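Local atomic coordinates of alkane monooxygenase (Geobacillus thermodenitrificans, PDB entry 3B9O), a protein that belongs to the luciferase-like monooxygenases, folds as a TIM barrel and holds flavin mononucleotide in a pocket. Residues N37-L42 and L54-V59; F375-V378 and G384-V387; H154-D159 and S202-E207. All blocks are in the same frame, centred on the assembly; numbering follows the deposited sequence.

Interaction 1 (N37-L42 and L54-V59); sequences NYWTEL and LFLADV. With FMN (flavin mononucleotide), chain C.
Trp-39 bridges a wide gap to Leu-56: the axes of segments 37-42 and 54-57 approach to 12.0 Å, and the indole reaches across toward the strand. Its six-membered ring does the touching, with CZ3 lying 3.9 Å from Leu-56 CD2, a methyl that approaches obliquely. Leu-54 is met differently, its CD1 sitting near the plane of the indole, at the ring edge. Trp-39 can reach so far because its CG stands anti to the carbonyl carbon (chi1 -61°), which brings the end of the side chain nearer the strand than its first bond would suggest. Tyr-38 CD2 caps the middle of one indole face of Trp-39 at a height of 3.6 Å, while Trp-39 NE1 is bonded to the backbone oxygen of Tyr-33; together they should limit how the ring can tilt. Beside it Leu-42 and Leu-54 meet at about a right angle, CD2 to CD2 at 4.1 Å, although the Leu-54 branch is flattened at CG in the model and the exact places of its methyls are doubtful. The chain leading on from the strand enters the flavin pocket: FMN N3 donates to Asp-58 O at 2.8 Å in a nearly straight bond (165°), whereas Asp-58 N reaches FMN O4 only weakly. This is the beta-alpha-beta architecture of the TIM barrel, in which helix 36-48 links the parallel strands 6-12 and 53-57. Leu-54 and Leu-56 face outward, also touching Met-92 and Ile-89 of helix 89-94, and the alternate residue Phe-55 meets Tyr-225 and Phe-245 edge-to-face across the barrel interior.

Interaction 2 (F375-V378 and G384-V387); sequences FNLV and GTFV
Leu-377 and Phe-386 lie alongside each other, running in opposite senses, so that each side chain packs along the other. The leucine has CG anti to its own nitrogen (chi1 179°), and this carries CG and CD2 out toward the helix; CD2 lies 3.7 Å from CD2 of Phe-386, and CG is 3.9 Å from Phe-386 CE2. The phenylalanine starts from a bond that does not aim at the strand, but with CG beside its backbone N (chi1 -68°) the ring swings back to it. One edge of that ring also meets the backbone: Leu-377 O lies in the ring plane, 3.5 Å from Phe-386 CE2, where the slightly positive C-H rim suits a carbonyl oxygen. Strand 374-378 is the last of the TIM barrel and pairs with the first, 6-12, while helix 384-399 follows it after a short loop and folds back over its outer side. In the first turn of that helix the branch of Thr-385 is flattened in the model, which leaves its off-staggered torsion (chi1 137°) doubtful; OG1 as placed is 3.6 Å from Val-378 O, too far to count as a hydrogen bond, and 4.2 Å from Leu-377 CG. Val-378 directs its own side chain away from the helix, to Phe-10 and Cys-282 on flanking strands. Phe-386 is further enclosed by Leu-42, Leu-45 and Leu-46 of helix 36-48, and Leu-377 by Phe-51 and Val-283.

Interaction 3 (H154-D159 and S202-E207); sequences HDERYD and SGKYFE. With FMN (flavin mononucleotide), chain C.
Tyr-158 OH donates a 2.6 Å hydrogen bond to O2P of the flavin mononucleotide phosphate, and that oxygen lies near the plane of the tyrosine ring, at its edge. Ser-230, which also bonds the flavin, is in turn bonded through OG to His-154 NE2, so helix segment 154-159 supplies a direct partner in Tyr-158 and, one turn earlier, a pocket residue, His-154, that also bonds Ser-230. From this helix a different set of side chains meets segment 202-207. Glu-156 leaves with CG anti to the backbone N (chi1 -178°) and stays extended, a shape that lays the acid obliquely across the end of Tyr-205. Tyr-205 OH contacts Glu-156 CG at 3.4 Å and donates only a weak bond to Glu-156 OE2, which sits near the tyrosine plane at the ring edge; carboxylate and ring are turned 52° from each other. Lys-204 NZ comes within 4.5 Å of Glu-156 OE2, an attraction beyond salt-bridge range that probably adds little at this exposed surface. Residues 203-206 form the turn of a small beta hairpin, its antiparallel strands being 201-202 and 207-208, which leans on helix 154-174 outside the TIM-barrel strands. Gly-203 N closes the turn by bonding to Phe-206 O at 2.9 Å. On one face of the Tyr-205 ring lies Lys-204 CG, 3.9 Å above its centre. Farther along the helix, the two carboxylate oxygens of Glu-163 accept from the successive amides of Tyr-205 and Phe-206, pinning the hairpin tip by its backbone. Asp-159, whose CB is 4.4 Å from Tyr-205 OH, commits its OD1 to a salt bridge with Arg-232.

In the fold
Interactions 1 and 2 are neighbours on the barrel wall, with centres 12 Å apart, and they touch twice: Leu-42 CD1 meets Phe-386 CD1 at 3.6 Å where their helices pack, and Phe-55 CD1 lies 3.5 Å from Asn-376 ND2. Interaction 3 lies on the opposite side of the chain's centre, its own centre about 30 Å from that of interaction 1 and 36 Å from that of interaction 2. The flavin mononucleotide nevertheless joins the distant pair, since segment 54-59 holds the ring system at N3 and segment 154-159 holds the phosphate. Interaction 2 stands back from the pocket, the Val-378 side chain being about 8 Å from the flavin.

Interaction 1 (N37-L42 and L54-V59)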
loop_
_atom_site.group_PDB
_atom_site.type_symbol
_atom_site.label_atom_id
_atom_site.label_comp_id
_atom_site.label_asym_id
_atom_site.label_seq_id
_atom_site.Cartn_x
_atom_site.Cartn_y
_atom_site.Cartn_z
ATOM N N ASN A 37 -0.189 -18.190 11.961
ATOM C CA ASN A 37 -1.047 -17.701 13.025
ATOM C C ASN A 37 -0.919 -16.225 13.380
ATOM O O ASN A 37 -1.897 -15.643 13.818
ATOM C CB ASN A 37 -0.955 -18.560 14.302
ATOM C CG ASN A 37 -1.413 -19.990 14.082
ATOM O OD1 ASN A 37 -2.318 -20.274 13.297
ATOM N ND2 ASN A 37 -0.780 -20.914 14.804
ATOM N N TYR A 38 0.267 -15.631 13.222
ATOM C CA TYR A 38 0.437 -14.174 13.405
ATOM C C TYR A 38 -0.521 -13.432 12.450
ATOM O O TYR A 38 -1.299 -12.560 12.875
ATOM C CB TYR A 38 1.900 -13.717 13.176
ATOM C CG TYR A 38 2.008 -12.195 13.120
ATOM C CD1 TYR A 38 2.023 -11.433 14.299
ATOM C CD2 TYR A 38 1.998 -11.523 11.898
ATOM C CE1 TYR A 38 2.052 -10.049 14.261
ATOM C CE2 TYR A 38 2.034 -10.132 11.849
ATOM C CZ TYR A 38 2.067 -9.415 13.025
ATOM O OH TYR A 38 2.103 -8.057 12.965
ATOM N N TRP A 39 -0.471 -13.807 11.169
ATOM C CA TRP A 39 -1.258 -13.142 10.107
ATOM C C TRP A 39 -2.764 -13.280 10.294
ATOM O O TRP A 39 -3.484 -12.292 10.187
ATOM C CB TRP A 39 -0.782 -13.637 8.736
ATOM C CG TRP A 39 0.687 -13.262 8.577
ATOM C CD1 TRP A 39 1.782 -14.083 8.745
ATOM C CD2 TRP A 39 1.190 -11.948 8.340
ATOM N NE1 TRP A 39 2.958 -13.355 8.558
ATOM C CE2 TRP A 39 2.618 -12.044 8.296
ATOM C CE3 TRP A 39 0.565 -10.697 8.064
ATOM C CZ2 TRP A 39 3.437 -10.927 8.040
ATOM C CZ3 TRP A 39 1.359 -9.588 7.814
ATOM C CH2 TRP A 39 2.793 -9.698 7.806
ATOM N N THR A 40 -3.228 -14.480 10.610
ATOM C CA THR A 40 -4.671 -14.686 10.835
ATOM C C THR A 40 -5.137 -13.935 12.103
ATOM O O THR A 40 -6.196 -13.304 12.100
ATOM C CB THR A 40 -5.058 -16.188 10.915
ATOM O OG1 THR A 40 -4.318 -16.854 11.961
ATOM C CG2 THR A 40 -4.807 -16.864 9.560
ATOM N N GLU A 41 -4.351 -14.001 13.172
ATOM C CA GLU A 41 -4.684 -13.260 14.413
ATOM C C GLU A 41 -4.703 -11.750 14.126
ATOM O O GLU A 41 -5.607 -11.040 14.560
ATOM C CB GLU A 41 -3.650 -13.562 15.479
ATOM C CG GLU A 41 -3.826 -14.949 16.184
ATOM C CD GLU A 41 -2.533 -15.424 16.873
ATOM O OE1 GLU A 41 -1.651 -14.590 17.167
ATOM O OE2 GLU A 41 -2.406 -16.656 17.091
ATOM N N LEU A 42 -3.694 -11.255 13.413
ATOM C CA LEU A 42 -3.720 -9.844 12.943
ATOM C C LEU A 42 -5.025 -9.460 12.193
ATOM O O LEU A 42 -5.696 -8.457 12.526
ATOM C CB LEU A 42 -2.467 -9.509 12.120
ATOM C CG LEU A 42 -2.343 -8.082 11.564
ATOM C CD1 LEU A 42 -2.470 -6.989 12.702
ATOM C CD2 LEU A 42 -1.050 -7.878 10.721
ATOM N N LEU A 54 -5.805 -4.286 5.412
ATOM C CA LEU A 54 -4.413 -4.538 5.721
ATOM C C LEU A 54 -3.641 -4.157 4.474
ATOM O O LEU A 54 -3.911 -4.723 3.407
ATOM C CB LEU A 54 -4.236 -6.035 5.962
ATOM C CG LEU A 54 -3.040 -6.583 6.750
ATOM C CD1 LEU A 54 -2.365 -7.726 6.128
ATOM C CD2 LEU A 54 -2.111 -5.614 7.507
ATOM N N PHE A 55 -2.689 -3.226 4.603
ATOM C CA PHE A 55 -1.922 -2.722 3.450
ATOM C C PHE A 55 -0.508 -3.286 3.568
ATOM O O PHE A 55 0.226 -2.958 4.508
ATOM C CB PHE A 55 -1.928 -1.164 3.431
ATOM C CG PHE A 55 -1.272 -0.535 2.211
ATOM C CD1 PHE A 55 -2.006 0.291 1.368
ATOM C CD2 PHE A 55 0.071 -0.738 1.917
ATOM C CE1 PHE A 55 -1.404 0.908 0.230
ATOM C CE2 PHE A 55 0.682 -0.144 0.756
ATOM C CZ PHE A 55 -0.058 0.686 -0.064
ATOM N N LEU A 56 -0.154 -4.169 2.651
ATOM C CA LEU A 56 1.152 -4.840 2.705
ATOM C C LEU A 56 2.124 -4.193 1.713
ATOM O O LEU A 56 1.891 -4.203 0.497
ATOM C CB LEU A 56 1.003 -6.339 2.419
ATOM C CG LEU A 56 0.343 -7.121 3.544
ATOM C CD1 LEU A 56 -0.427 -8.318 2.938
ATOM C CD2 LEU A 56 1.400 -7.526 4.542
ATOM N N ALA A 57 3.178 -3.617 2.255
ATOM C CA ALA A 57 4.343 -3.191 1.460
ATOM C C ALA A 57 5.105 -4.434 0.969
ATOM O O ALA A 57 4.840 -5.581 1.409
ATOM C CB ALA A 57 5.262 -2.298 2.308
ATOM N N ASP A 58 6.029 -4.221 0.042
ATOM C CA ASP A 58 6.896 -5.289 -0.425
ATOM C C ASP A 58 8.115 -4.738 -1.121
ATOM O O ASP A 58 8.085 -3.628 -1.682
ATOM C CB ASP A 58 6.195 -6.187 -1.447
ATOM C CG ASP A 58 6.940 -7.496 -1.667
ATOM O OD1 ASP A 58 7.566 -8.034 -0.693
ATOM O OD2 ASP A 58 6.884 -7.992 -2.816
ATOM N N VAL A 59 9.176 -5.534 -1.113
ATOM C CA VAL A 59 10.352 -5.261 -1.960
ATOM C C VAL A 59 10.877 -6.621 -2.419
ATOM O O VAL A 59 10.769 -7.625 -1.685
ATOM C CB VAL A 59 11.529 -4.503 -1.188
ATOM C CG1 VAL A 59 11.119 -3.106 -0.714
ATOM C CG2 VAL A 59 12.129 -5.372 -0.039
HETATM N N1 FMN C . 8.252 1.082 -3.030
HETATM C C2 FMN C . 8.309 -0.267 -2.943
HETATM O O2 FMN C . 9.081 -0.883 -3.736
HETATM N N3 FMN C . 7.530 -0.898 -2.005
HETATM C C4 FMN C . 6.699 -0.195 -1.171
HETATM O O4 FMN C . 5.992 -0.792 -0.331
HETATM C C4A FMN C . 6.630 1.203 -1.264
HETATM N N5 FMN C . 5.820 1.965 -0.469
HETATM C C5A FMN C . 5.813 3.330 -0.601
HETATM C C6 FMN C . 5.000 4.149 0.208
HETATM C C7 FMN C . 4.998 5.548 0.048
HETATM C C7M FMN C . 4.134 6.442 0.911
HETATM C C8 FMN C . 5.800 6.134 -0.921
HETATM C C8M FMN C . 5.810 7.635 -1.100
HETATM C C9 FMN C . 6.616 5.334 -1.730
HETATM C C9A FMN C . 6.633 3.936 -1.577
HETATM N N10 FMN C . 7.428 3.165 -2.364
HETATM C C10 FMN C . 7.444 1.824 -2.219
HETATM C "C1'" FMN C . 8.299 3.756 -3.401
HETATM C "C2'" FMN C . 7.602 3.676 -4.770
HETATM O "O2'" FMN C . 6.344 3.005 -4.666
HETATM C "C3'" FMN C . 8.407 2.991 -5.887
HETATM O "O3'" FMN C . 8.995 1.738 -5.477
HETATM C "C4'" FMN C . 9.395 3.945 -6.595
HETATM O "O4'" FMN C . 10.719 3.406 -6.642
HETATM C "C5'" FMN C . 9.475 5.351 -5.991
HETATM O "O5'" FMN C . 8.506 6.109 -6.704
HETATM P P FMN C . 8.654 7.683 -6.993
HETATM O O1P FMN C . 10.123 7.874 -7.335
HETATM O O2P FMN C . 7.689 7.896 -8.121
HETATM O O3P FMN C . 8.320 8.386 -5.691
#

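Interaction 2 (F375-V378 and G384-V387)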
loop_
_atom_site.group_PDB
_atom_site.type_symbol
_atom_site.label_atom_id
_atom_site.label_comp_id
_atom_site.label_asym_id
_atom_site.label_seq_id
_atom_site.Cartn_x
_atom_site.Cartn_y
_atom_site.Cartn_z
ATOM N N PHE A 375 -5.933 7.071 6.301
ATOM C CA PHE A 375 -4.582 6.905 6.784
ATOM C C PHE A 375 -4.105 5.466 6.644
ATOM O O PHE A 375 -4.879 4.504 6.843
ATOM C CB PHE A 375 -4.474 7.307 8.281
ATOM C CG PHE A 375 -4.773 8.766 8.543
ATOM C CD1 PHE A 375 -6.086 9.184 8.752
ATOM C CD2 PHE A 375 -3.756 9.711 8.528
ATOM C CE1 PHE A 375 -6.389 10.523 8.992
ATOM C CE2 PHE A 375 -4.037 11.059 8.799
ATOM C CZ PHE A 375 -5.365 11.457 9.016
ATOM N N ASN A 376 -2.818 5.326 6.372
ATOM C CA ASN A 376 -2.150 4.045 6.607
ATOM C C ASN A 376 -1.479 4.142 7.966
ATOM O O ASN A 376 -0.596 5.008 8.157
ATOM C CB ASN A 376 -1.086 3.736 5.563
ATOM C CG ASN A 376 -1.642 3.150 4.304
ATOM O OD1 ASN A 376 -2.832 2.850 4.189
ATOM N ND2 ASN A 376 -0.756 2.980 3.315
ATOM N N LEU A 377 -1.926 3.314 8.907
ATOM C CA LEU A 377 -1.358 3.309 10.245
ATOM C C LEU A 377 -0.031 2.502 10.316
ATOM O O LEU A 377 -0.003 1.266 10.168
ATOM C CB LEU A 377 -2.394 2.845 11.284
ATOM C CG LEU A 377 -1.970 2.745 12.766
ATOM C CD1 LEU A 377 -1.500 4.086 13.339
ATOM C CD2 LEU A 377 -3.131 2.213 13.589
ATOM N N VAL A 378 1.042 3.247 10.581
ATOM C CA VAL A 378 2.388 2.753 10.665
ATOM C C VAL A 378 2.629 2.218 12.087
ATOM O O VAL A 378 2.208 2.852 13.082
ATOM C CB VAL A 378 3.425 3.900 10.345
ATOM C CG1 VAL A 378 4.875 3.370 10.390
ATOM C CG2 VAL A 378 3.122 4.547 8.964
ATOM N N GLY A 384 1.139 -4.013 19.588
ATOM C CA GLY A 384 0.827 -2.903 20.471
ATOM C C GLY A 384 0.297 -1.656 19.759
ATOM O O GLY A 384 -0.712 -1.077 20.187
ATOM N N THR A 385 0.946 -1.192 18.692
ATOM C CA THR A 385 0.337 0.020 18.073
ATOM C C THR A 385 -1.098 -0.190 17.619
ATOM O O THR A 385 -1.942 0.633 17.907
ATOM C CB THR A 385 1.228 0.915 17.113
ATOM O OG1 THR A 385 0.568 1.381 15.887
ATOM C CG2 THR A 385 2.551 0.496 16.972
ATOM N N PHE A 386 -1.372 -1.300 16.939
ATOM C CA PHE A 386 -2.734 -1.568 16.466
ATOM C C PHE A 386 -3.705 -1.784 17.644
ATOM O O PHE A 386 -4.836 -1.279 17.642
ATOM C CB PHE A 386 -2.751 -2.781 15.523
ATOM C CG PHE A 386 -2.059 -2.557 14.186
ATOM C CD1 PHE A 386 -1.523 -3.644 13.504
ATOM C CD2 PHE A 386 -2.004 -1.293 13.576
ATOM C CE1 PHE A 386 -0.939 -3.491 12.235
ATOM C CE2 PHE A 386 -1.360 -1.113 12.324
ATOM C CZ PHE A 386 -0.845 -2.211 11.642
ATOM N N VAL A 387 -3.280 -2.561 18.642
ATOM C CA VAL A 387 -4.113 -2.818 19.826
ATOM C C VAL A 387 -4.493 -1.514 20.572
ATOM O O VAL A 387 -5.659 -1.275 20.876
ATOM C CB VAL A 387 -3.396 -3.818 20.816
ATOM C CG1 VAL A 387 -4.140 -3.862 22.192
ATOM C CG2 VAL A 387 -3.304 -5.231 20.183
#

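Interaction 3 (H154-D159 and S202-E207)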
loop_
_atom_site.group_PDB
_atom_site.type_symbol
_atom_site.label_atom_id
_atom_site.label_comp_id
_atom_site.label_asym_id
_atom_site.label_seq_id
_atom_site.Cartn_x
_atom_site.Cartn_y
_atom_site.Cartn_z
ATOM N N HIS A 154 14.305 5.544 -14.132
ATOM C CA HIS A 154 13.168 5.894 -13.264
ATOM C C HIS A 154 11.841 6.168 -14.003
ATOM O O HIS A 154 10.831 5.514 -13.729
ATOM C CB HIS A 154 13.530 7.077 -12.365
ATOM C CG HIS A 154 12.368 7.613 -11.577
ATOM N ND1 HIS A 154 12.125 7.260 -10.266
ATOM C CD2 HIS A 154 11.369 8.452 -11.930
ATOM C CE1 HIS A 154 11.044 7.888 -9.837
ATOM N NE2 HIS A 154 10.560 8.606 -10.832
ATOM N N ASP A 155 11.846 7.124 -14.944
ATOM C CA ASP A 155 10.622 7.529 -15.626
ATOM C C ASP A 155 10.133 6.453 -16.583
ATOM O O ASP A 155 8.923 6.215 -16.704
ATOM C CB ASP A 155 10.806 8.863 -16.366
ATOM C CG ASP A 155 10.596 10.088 -15.458
ATOM O OD1 ASP A 155 10.712 9.975 -14.208
ATOM O OD2 ASP A 155 10.302 11.177 -16.023
ATOM N N GLU A 156 11.076 5.799 -17.252
ATOM C CA GLU A 156 10.763 4.727 -18.173
ATOM C C GLU A 156 10.081 3.528 -17.457
ATOM O O GLU A 156 9.235 2.846 -18.028
ATOM C CB GLU A 156 12.047 4.281 -18.868
ATOM C CG GLU A 156 11.849 3.211 -19.883
ATOM C CD GLU A 156 13.099 2.953 -20.714
ATOM O OE1 GLU A 156 14.198 3.501 -20.382
ATOM O OE2 GLU A 156 12.947 2.187 -21.702
ATOM N N ARG A 157 10.452 3.287 -16.208
ATOM C CA ARG A 157 9.743 2.284 -15.407
ATOM C C ARG A 157 8.237 2.563 -15.298
ATOM O O ARG A 157 7.449 1.621 -15.289
ATOM C CB ARG A 157 10.360 2.188 -14.006
ATOM C CG ARG A 157 11.701 1.464 -14.028
ATOM C CD ARG A 157 12.456 1.580 -12.731
ATOM N NE ARG A 157 13.726 0.918 -12.925
ATOM C CZ ARG A 157 14.193 -0.091 -12.199
ATOM N NH1 ARG A 157 13.524 -0.554 -11.147
ATOM N NH2 ARG A 157 15.363 -0.608 -12.512
ATOM N N TYR A 158 7.851 3.839 -15.221
ATOM C CA TYR A 158 6.434 4.231 -15.183
ATOM C C TYR A 158 5.712 4.069 -16.525
ATOM O O TYR A 158 4.523 3.745 -16.557
ATOM C CB TYR A 158 6.256 5.661 -14.645
ATOM C CG TYR A 158 6.265 5.735 -13.133
ATOM C CD1 TYR A 158 7.376 6.199 -12.438
ATOM C CD2 TYR A 158 5.166 5.307 -12.397
ATOM C CE1 TYR A 158 7.375 6.250 -11.024
ATOM C CE2 TYR A 158 5.153 5.342 -10.991
ATOM C CZ TYR A 158 6.249 5.812 -10.304
ATOM O OH TYR A 158 6.214 5.846 -8.908
ATOM N N ASP A 159 6.421 4.275 -17.631
ATOM C CA ASP A 159 5.855 3.965 -18.938
ATOM C C ASP A 159 5.567 2.459 -19.079
ATOM O O ASP A 159 4.548 2.064 -19.642
ATOM C CB ASP A 159 6.811 4.407 -20.045
ATOM C CG ASP A 159 7.053 5.927 -20.050
ATOM O OD1 ASP A 159 6.151 6.703 -19.700
ATOM O OD2 ASP A 159 8.155 6.319 -20.434
ATOM N N SER A 202 -0.745 -5.446 -28.097
ATOM C CA SER A 202 0.485 -5.306 -28.818
ATOM C C SER A 202 1.023 -3.938 -28.435
ATOM O O SER A 202 0.380 -2.935 -28.707
ATOM C CB SER A 202 0.151 -5.389 -30.325
ATOM O OG SER A 202 1.255 -5.938 -31.014
ATOM N N GLY A 203 2.173 -3.877 -27.781
ATOM C CA GLY A 203 2.733 -2.587 -27.420
ATOM C C GLY A 203 4.231 -2.676 -27.388
ATOM O O GLY A 203 4.799 -3.692 -27.799
ATOM N N LYS A 204 4.873 -1.645 -26.850
ATOM C CA LYS A 204 6.316 -1.586 -26.772
ATOM C C LYS A 204 6.947 -2.678 -25.898
ATOM O O LYS A 204 7.996 -3.246 -26.258
ATOM C CB LYS A 204 6.736 -0.213 -26.271
ATOM C CG LYS A 204 8.190 -0.058 -25.874
ATOM C CD LYS A 204 8.492 1.404 -25.612
ATOM C CE LYS A 204 9.980 1.652 -25.601
ATOM N NZ LYS A 204 10.178 3.033 -25.132
ATOM N N TYR A 205 6.328 -2.944 -24.742
ATOM C CA TYR A 205 6.893 -3.904 -23.791
ATOM C C TYR A 205 6.256 -5.282 -23.859
ATOM O O TYR A 205 6.926 -6.263 -23.591
ATOM C CB TYR A 205 6.842 -3.374 -22.355
ATOM C CG TYR A 205 7.598 -2.075 -22.180
ATOM C CD1 TYR A 205 8.991 -2.066 -22.079
ATOM C CD2 TYR A 205 6.926 -0.863 -22.125
ATOM C CE1 TYR A 205 9.681 -0.882 -21.932
ATOM C CE2 TYR A 205 7.614 0.321 -21.995
ATOM C CZ TYR A 205 8.979 0.294 -21.884
ATOM O OH TYR A 205 9.651 1.468 -21.735
ATOM N N PHE A 206 4.992 -5.357 -24.230
ATOM C CA PHE A 206 4.235 -6.611 -24.178
ATOM C C PHE A 206 3.499 -6.960 -25.449
ATOM O O PHE A 206 2.983 -6.091 -26.164
ATOM C CB PHE A 206 3.225 -6.536 -23.008
ATOM C CG PHE A 206 3.880 -6.308 -21.685
ATOM C CD1 PHE A 206 3.663 -5.133 -20.980
ATOM C CD2 PHE A 206 4.727 -7.290 -21.151
ATOM C CE1 PHE A 206 4.279 -4.924 -19.749
ATOM C CE2 PHE A 206 5.349 -7.109 -19.938
ATOM C CZ PHE A 206 5.136 -5.915 -19.227
ATOM N N GLU A 207 3.389 -8.253 -25.677
ATOM C CA GLU A 207 2.566 -8.813 -26.722
ATOM C C GLU A 207 1.759 -9.948 -26.078
ATOM O O GLU A 207 2.321 -10.988 -25.704
ATOM C CB GLU A 207 3.459 -9.356 -27.855
ATOM C CG GLU A 207 2.676 -9.775 -29.108
ATOM C CD GLU A 207 2.273 -8.565 -29.934
ATOM O OE1 GLU A 207 3.040 -7.569 -29.988
ATOM O OE2 GLU A 207 1.183 -8.602 -30.538
HETATM N N1 FMN C . 8.252 1.082 -3.030
HETATM C C2 FMN C . 8.309 -0.267 -2.943
HETATM O O2 FMN C . 9.081 -0.883 -3.736
HETATM N N3 FMN C . 7.530 -0.898 -2.005
HETATM C C4 FMN C . 6.699 -0.195 -1.171
HETATM O O4 FMN C . 5.992 -0.792 -0.331
HETATM C C4A FMN C . 6.630 1.203 -1.264
HETATM N N5 FMN C . 5.820 1.965 -0.469
HETATM C C5A FMN C . 5.813 3.330 -0.601
HETATM C C6 FMN C . 5.000 4.149 0.208
HETATM C C7 FMN C . 4.998 5.548 0.048
HETATM C C7M FMN C . 4.134 6.442 0.911
HETATM C C8 FMN C . 5.800 6.134 -0.921
HETATM C C8M FMN C . 5.810 7.635 -1.100
HETATM C C9 FMN C . 6.616 5.334 -1.730
HETATM C C9A FMN C . 6.633 3.936 -1.577
HETATM N N10 FMN C . 7.428 3.165 -2.364
HETATM C C10 FMN C . 7.444 1.824 -2.219
HETATM C "C1'" FMN C . 8.299 3.756 -3.401
HETATM C "C2'" FMN C . 7.602 3.676 -4.770
HETATM O "O2'" FMN C . 6.344 3.005 -4.666
HETATM C "C3'" FMN C . 8.407 2.991 -5.887
HETATM O "O3'" FMN C . 8.995 1.738 -5.477
HETATM C "C4'" FMN C . 9.395 3.945 -6.595
HETATM O "O4'" FMN C . 10.719 3.406 -6.642
HETATM C "C5'" FMN C . 9.475 5.351 -5.991
HETATM O "O5'" FMN C . 8.506 6.109 -6.704
HETATM P P FMN C . 8.654 7.683 -6.993
HETATM O O1P FMN C . 10.123 7.874 -7.335
HETATM O O2P FMN C . 7.689 7.896 -8.121
HETATM O O3P FMN C . 8.320 8.386 -5.691
#